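Local coordinates for protein enoyl-CoA hydratase EchA1 (PDB 3QXI) that probably catalyses the reversible addition of water to the double bond of enoyl-CoA thioesters, giving 3-hydroxyacyl-CoA, at residues P15-E20 against S44-D49; L120-D125 against L181-V186. All coordinates share one frame; numbering follows the deposited sequence.

Contact 1 of 2, residues P15-E20 against S44-D49; sequences PEVLVE and SRALAD
Ser44 OG, held by hydrogen bonds with Val87 O and Gly95 N, ties down, on the side turned away from the strand, the helical turn from which Ala46 and Leu47 pack against Val17. The interface itself is wholly apolar and illustrates how one branched side chain can seat a helix on a strand. Val17 points at the helix, and its CB lies 3.8 Å from Ala46 CB, a close fit permitted by the small methyl. With CG1 anti to the backbone N (chi1 169°), CG2 stands beside that nitrogen and also touches Ala46, its distance to Ala46 CB being 4.1 Å. Leu47 arrives from the side of the two valine branches: its CD2 is 4.1 Å from Val17 CG2 and nearly as close to CG1, and the two side chains cross at about a right angle. Ile28 of the partner strand 25-30 touches both Val17 and Leu47 and so extends the apolar layer, while Val43 adds a further helical contact to Val17. The strand is paired with 25-30 through backbone bonds such as Leu18 with Thr29. An antiparallel hairpin at the sheet edge, covered by the helix that follows it, is the opening unit of the crotonase fold.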
loop_
_atom_site.group_PDB
_atom_site.type_symbol
_atom_site.label_atom_id
_atom_site.label_comp_id
_atom_site.label_asym_id
_atom_site.label_seq_id
_atom_site.Cartn_x
_atom_site.Cartn_y
_atom_site.Cartn_z
ATOM N N PRO B 15 -3.634 34.637 -19.870
ATOM C CA PRO B 15 -2.816 34.014 -18.823
ATOM C C PRO B 15 -2.585 32.532 -19.120
ATOM O O PRO B 15 -3.480 31.849 -19.633
ATOM C CB PRO B 15 -3.666 34.188 -17.556
ATOM C CG PRO B 15 -4.503 35.382 -17.834
ATOM C CD PRO B 15 -4.845 35.268 -19.308
ATOM N N GLU B 16 -1.379 32.059 -18.820
ATOM C CA GLU B 16 -1.035 30.652 -19.009
ATOM C C GLU B 16 -1.678 29.699 -17.984
ATOM O O GLU B 16 -1.720 28.483 -18.203
ATOM C CB GLU B 16 0.473 30.489 -19.117
ATOM C CG GLU B 16 0.962 30.907 -20.513
ATOM C CD GLU B 16 2.453 31.140 -20.589
ATOM O OE1 GLU B 16 3.161 30.208 -21.034
ATOM O OE2 GLU B 16 2.909 32.252 -20.218
ATOM N N VAL B 17 -2.179 30.265 -16.885
ATOM C CA VAL B 17 -3.039 29.559 -15.925
ATOM C C VAL B 17 -4.200 30.495 -15.578
ATOM O O VAL B 17 -3.989 31.663 -15.262
ATOM C CB VAL B 17 -2.277 29.125 -14.650
ATOM C CG1 VAL B 17 -3.227 28.651 -13.562
ATOM C CG2 VAL B 17 -1.273 28.012 -14.973
ATOM N N LEU B 18 -5.417 29.979 -15.687
ATOM C CA LEU B 18 -6.624 30.714 -15.349
ATOM C C LEU B 18 -7.044 30.281 -13.955
ATOM O O LEU B 18 -6.861 29.122 -13.581
ATOM C CB LEU B 18 -7.754 30.412 -16.349
ATOM C CG LEU B 18 -7.534 30.605 -17.852
ATOM C CD1 LEU B 18 -8.654 29.943 -18.657
ATOM C CD2 LEU B 18 -7.406 32.093 -18.222
ATOM N N VAL B 19 -7.627 31.212 -13.211
ATOM C CA VAL B 19 -8.035 30.991 -11.837
ATOM C C VAL B 19 -9.412 31.613 -11.682
ATOM O O VAL B 19 -9.633 32.757 -12.053
ATOM C CB VAL B 19 -7.038 31.627 -10.802
ATOM C CG1 VAL B 19 -7.489 31.392 -9.367
ATOM C CG2 VAL B 19 -5.607 31.117 -10.997
ATOM N N GLU B 20 -10.341 30.855 -11.136
ATOM C CA GLU B 20 -11.702 31.332 -10.987
ATOM C C GLU B 20 -12.320 30.785 -9.711
ATOM O O GLU B 20 -12.144 29.611 -9.375
ATOM C CB GLU B 20 -12.530 30.905 -12.200
ATOM C CG GLU B 20 -14.016 31.160 -12.075
ATOM C CD GLU B 20 -14.811 30.427 -13.127
ATOM O OE1 GLU B 20 -14.198 29.937 -14.102
ATOM O OE2 GLU B 20 -16.048 30.349 -12.976
ATOM N N SER B 44 4.378 27.089 -13.845
ATOM C CA SER B 44 4.882 26.628 -12.555
ATOM C C SER B 44 4.721 27.684 -11.457
ATOM O O SER B 44 4.214 27.361 -10.357
ATOM C CB SER B 44 6.322 26.131 -12.680
ATOM O OG SER B 44 6.772 25.561 -11.470
ATOM N N ARG B 45 5.120 28.939 -11.749
ATOM C CA ARG B 45 4.899 30.068 -10.813
ATOM C C ARG B 45 3.408 30.330 -10.559
ATOM O O ARG B 45 2.998 30.512 -9.404
ATOM C CB ARG B 45 5.601 31.384 -11.259
ATOM N N ALA B 46 2.594 30.340 -11.618
ATOM C CA ALA B 46 1.154 30.626 -11.456
ATOM C C ALA B 46 0.383 29.525 -10.700
ATOM O O ALA B 46 -0.551 29.832 -9.934
ATOM C CB ALA B 46 0.499 30.954 -12.786
ATOM N N LEU B 47 0.771 28.258 -10.885
ATOM C CA LEU B 47 0.223 27.172 -10.043
ATOM C C LEU B 47 0.606 27.392 -8.580
ATOM O O LEU B 47 -0.251 27.366 -7.678
ATOM C CB LEU B 47 0.673 25.795 -10.524
ATOM C CG LEU B 47 0.144 25.256 -11.862
ATOM C CD1 LEU B 47 0.661 23.836 -12.099
ATOM C CD2 LEU B 47 -1.382 25.294 -11.936
ATOM N N ALA B 48 1.893 27.674 -8.362
ATOM C CA ALA B 48 2.406 28.042 -7.053
ATOM C C ALA B 48 1.584 29.155 -6.413
ATOM O O ALA B 48 1.154 29.007 -5.272
ATOM C CB ALA B 48 3.889 28.428 -7.130
ATOM N N ASP B 49 1.340 30.245 -7.146
ATOM C CA ASP B 49 0.584 31.374 -6.605
ATOM C C ASP B 49 -0.870 30.999 -6.355
ATOM O O ASP B 49 -1.482 31.481 -5.410
ATOM C CB ASP B 49 0.637 32.591 -7.547
ATOM C CG ASP B 49 2.063 33.101 -7.777
ATOM O OD1 ASP B 49 2.904 32.981 -6.848
ATOM O OD2 ASP B 49 2.340 33.617 -8.891
#

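Contact 2 of 2, residues L120-D125 against L181-V186; sequences LALATD and LGMVNV
The CA atoms of Leu122 and Met183 are 8.5 Å apart, where the last turn of helix 116-123 faces the loop that leaves helix 175-180 through a Schellman motif at Gly182. At that spacing the backbones stay apart and long side chains bridge the gap. Met183 starts with CG anti to its backbone N (chi1 170°) and runs on extended, which carries the thioether to Leu122; there Leu122 CD2 lies 4.0 Å from Met183 CE and 4.1 Å from Met183 SD. One leucine branch thus rests on the end of the methionine, the two chains crossing at about a right angle. Just beyond, Thr124 OG1 donates to Ala121 O at 2.6 Å, in the carbonyl plane with a C=O...O angle of 150°; the same oxygen also accepts from Thr124 N. Leu126 O also lies in hydrogen-bonding contact with OG1.

Farther on, Asp125 O and Asn185 OD1, both acceptors, come within 4.5 Å without bonding, and both side chains find their polar partners elsewhere. Asp125 OD2 meets Lys216 in a salt bridge and also bonds Leu105 N, whereas Asn185 ND2 donates to Glu165 OE1 and Ala161 O of the second subunit. Asn185 OD1 accepts from Ile127 N. Met183 also packs on Ile127 of strand 126-130, Phe135 of strand 134-136 and Ala178 of helix 175-180, where these elements converge, with the second subunit reaching Asp125 and Asn185.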
loop_
_atom_site.group_PDB
_atom_site.type_symbol
_atom_site.label_atom_id
_atom_site.label_comp_id
_atom_site.label_asym_id
_atom_site.label_seq_id
_atom_site.Cartn_x
_atom_site.Cartn_y
_atom_site.Cartn_z
ATOM N N LEU B 120 1.331 15.929 -11.456
ATOM C CA LEU B 120 0.444 16.955 -10.922
ATOM C C LEU B 120 -0.834 16.332 -10.335
ATOM O O LEU B 120 -1.280 16.719 -9.244
ATOM C CB LEU B 120 0.085 17.984 -11.995
ATOM C CG LEU B 120 1.200 18.820 -12.650
ATOM C CD1 LEU B 120 0.666 19.969 -13.531
ATOM C CD2 LEU B 120 2.163 19.367 -11.623
ATOM N N ALA B 121 -1.406 15.356 -11.052
ATOM C CA ALA B 121 -2.636 14.693 -10.605
ATOM C C ALA B 121 -2.394 13.988 -9.267
ATOM O O ALA B 121 -3.160 14.132 -8.321
ATOM C CB ALA B 121 -3.098 13.699 -11.630
ATOM N N LEU B 122 -1.296 13.247 -9.205
ATOM C CA LEU B 122 -0.878 12.537 -7.996
ATOM C C LEU B 122 -0.576 13.471 -6.789
ATOM O O LEU B 122 -0.688 13.028 -5.638
ATOM C CB LEU B 122 0.343 11.652 -8.311
ATOM C CG LEU B 122 0.098 10.344 -9.074
ATOM C CD1 LEU B 122 1.424 9.742 -9.649
ATOM C CD2 LEU B 122 -0.664 9.289 -8.211
ATOM N N ALA B 123 -0.171 14.721 -7.049
ATOM C CA ALA B 123 0.116 15.683 -5.980
ATOM C C ALA B 123 -1.161 16.274 -5.394
ATOM O O ALA B 123 -1.138 16.872 -4.315
ATOM C CB ALA B 123 1.047 16.813 -6.481
ATOM N N THR B 124 -2.275 16.124 -6.105
ATOM C CA THR B 124 -3.588 16.458 -5.528
ATOM C C THR B 124 -4.003 15.359 -4.524
ATOM O O THR B 124 -3.314 14.344 -4.403
ATOM C CB THR B 124 -4.710 16.672 -6.618
ATOM O OG1 THR B 124 -5.084 15.416 -7.191
ATOM C CG2 THR B 124 -4.266 17.654 -7.733
ATOM N N ASP B 125 -5.128 15.546 -3.832
ATOM C CA ASP B 125 -5.595 14.544 -2.868
ATOM C C ASP B 125 -6.566 13.548 -3.471
ATOM O O ASP B 125 -6.612 12.397 -3.047
ATOM C CB ASP B 125 -6.223 15.236 -1.651
ATOM C CG ASP B 125 -5.286 16.310 -1.058
ATOM O OD1 ASP B 125 -4.133 15.981 -0.712
ATOM O OD2 ASP B 125 -5.684 17.480 -1.011
ATOM N N LEU B 181 -8.043 0.429 -9.579
ATOM C CA LEU B 181 -6.920 0.258 -8.681
ATOM C C LEU B 181 -7.002 1.229 -7.494
ATOM O O LEU B 181 -6.175 1.144 -6.561
ATOM C CB LEU B 181 -5.607 0.410 -9.445
ATOM C CG LEU B 181 -5.332 -0.682 -10.454
ATOM C CD1 LEU B 181 -4.093 -0.333 -11.234
ATOM C CD2 LEU B 181 -5.237 -2.085 -9.731
ATOM N N GLY B 182 -7.977 2.148 -7.532
ATOM C CA GLY B 182 -8.234 3.038 -6.407
ATOM C C GLY B 182 -7.399 4.308 -6.391
ATOM O O GLY B 182 -7.389 5.024 -5.391
ATOM N N MET B 183 -6.693 4.566 -7.486
ATOM C CA MET B 183 -6.027 5.836 -7.729
ATOM C C MET B 183 -7.003 6.955 -8.145
ATOM O O MET B 183 -6.883 8.067 -7.670
ATOM C CB MET B 183 -4.953 5.655 -8.792
ATOM C CG MET B 183 -4.360 6.956 -9.290
ATOM S SD MET B 183 -2.971 6.641 -10.363
ATOM C CE MET B 183 -2.922 8.148 -11.345
ATOM N N VAL B 184 -7.965 6.644 -9.020
ATOM C CA VAL B 184 -8.972 7.600 -9.480
ATOM C C VAL B 184 -10.215 7.427 -8.606
ATOM O O VAL B 184 -10.736 6.315 -8.485
ATOM C CB VAL B 184 -9.307 7.379 -10.983
ATOM C CG1 VAL B 184 -10.628 8.077 -11.394
ATOM C CG2 VAL B 184 -8.157 7.838 -11.830
ATOM N N ASN B 185 -10.696 8.509 -7.999
ATOM C CA ASN B 185 -11.793 8.382 -7.034
ATOM C C ASN B 185 -13.151 8.234 -7.732
ATOM O O ASN B 185 -14.014 7.425 -7.323
ATOM C CB ASN B 185 -11.827 9.580 -6.077
ATOM C CG ASN B 185 -10.619 9.647 -5.193
ATOM O OD1 ASN B 185 -9.591 10.197 -5.586
ATOM N ND2 ASN B 185 -10.725 9.069 -3.980
ATOM N N VAL B 186 -13.311 9.021 -8.796
ATOM C CA VAL B 186 -14.554 9.139 -9.530
ATOM C C VAL B 186 -14.275 9.158 -11.025
ATOM O O VAL B 186 -13.438 9.940 -11.506
ATOM C CB VAL B 186 -15.315 10.451 -9.219
ATOM C CG1 VAL B 186 -16.619 10.461 -9.970
ATOM C CG2 VAL B 186 -15.581 10.601 -7.714
#

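Both contacts are buried, yet they lie at different distances from the chain centre: contact 1 is centred about 14 Å from it and contact 2 about 7 Å. They share no helix or strand. Contact 1 joins helix 41-56 to a strand that is outermost in the main sheet within this chain, whereas contact 2 joins a helix end to a loop that leads into the strand at the other edge. The chemistry follows position. The first is purely aliphatic and meets no other subunit; the second pairs an apolar touch with buried polar groups, some satisfied across the subunit boundary. Although their centres are about 21 Å apart, packing connects them directly, with Leu47 CD1 4.1 Å from Leu120 CD1.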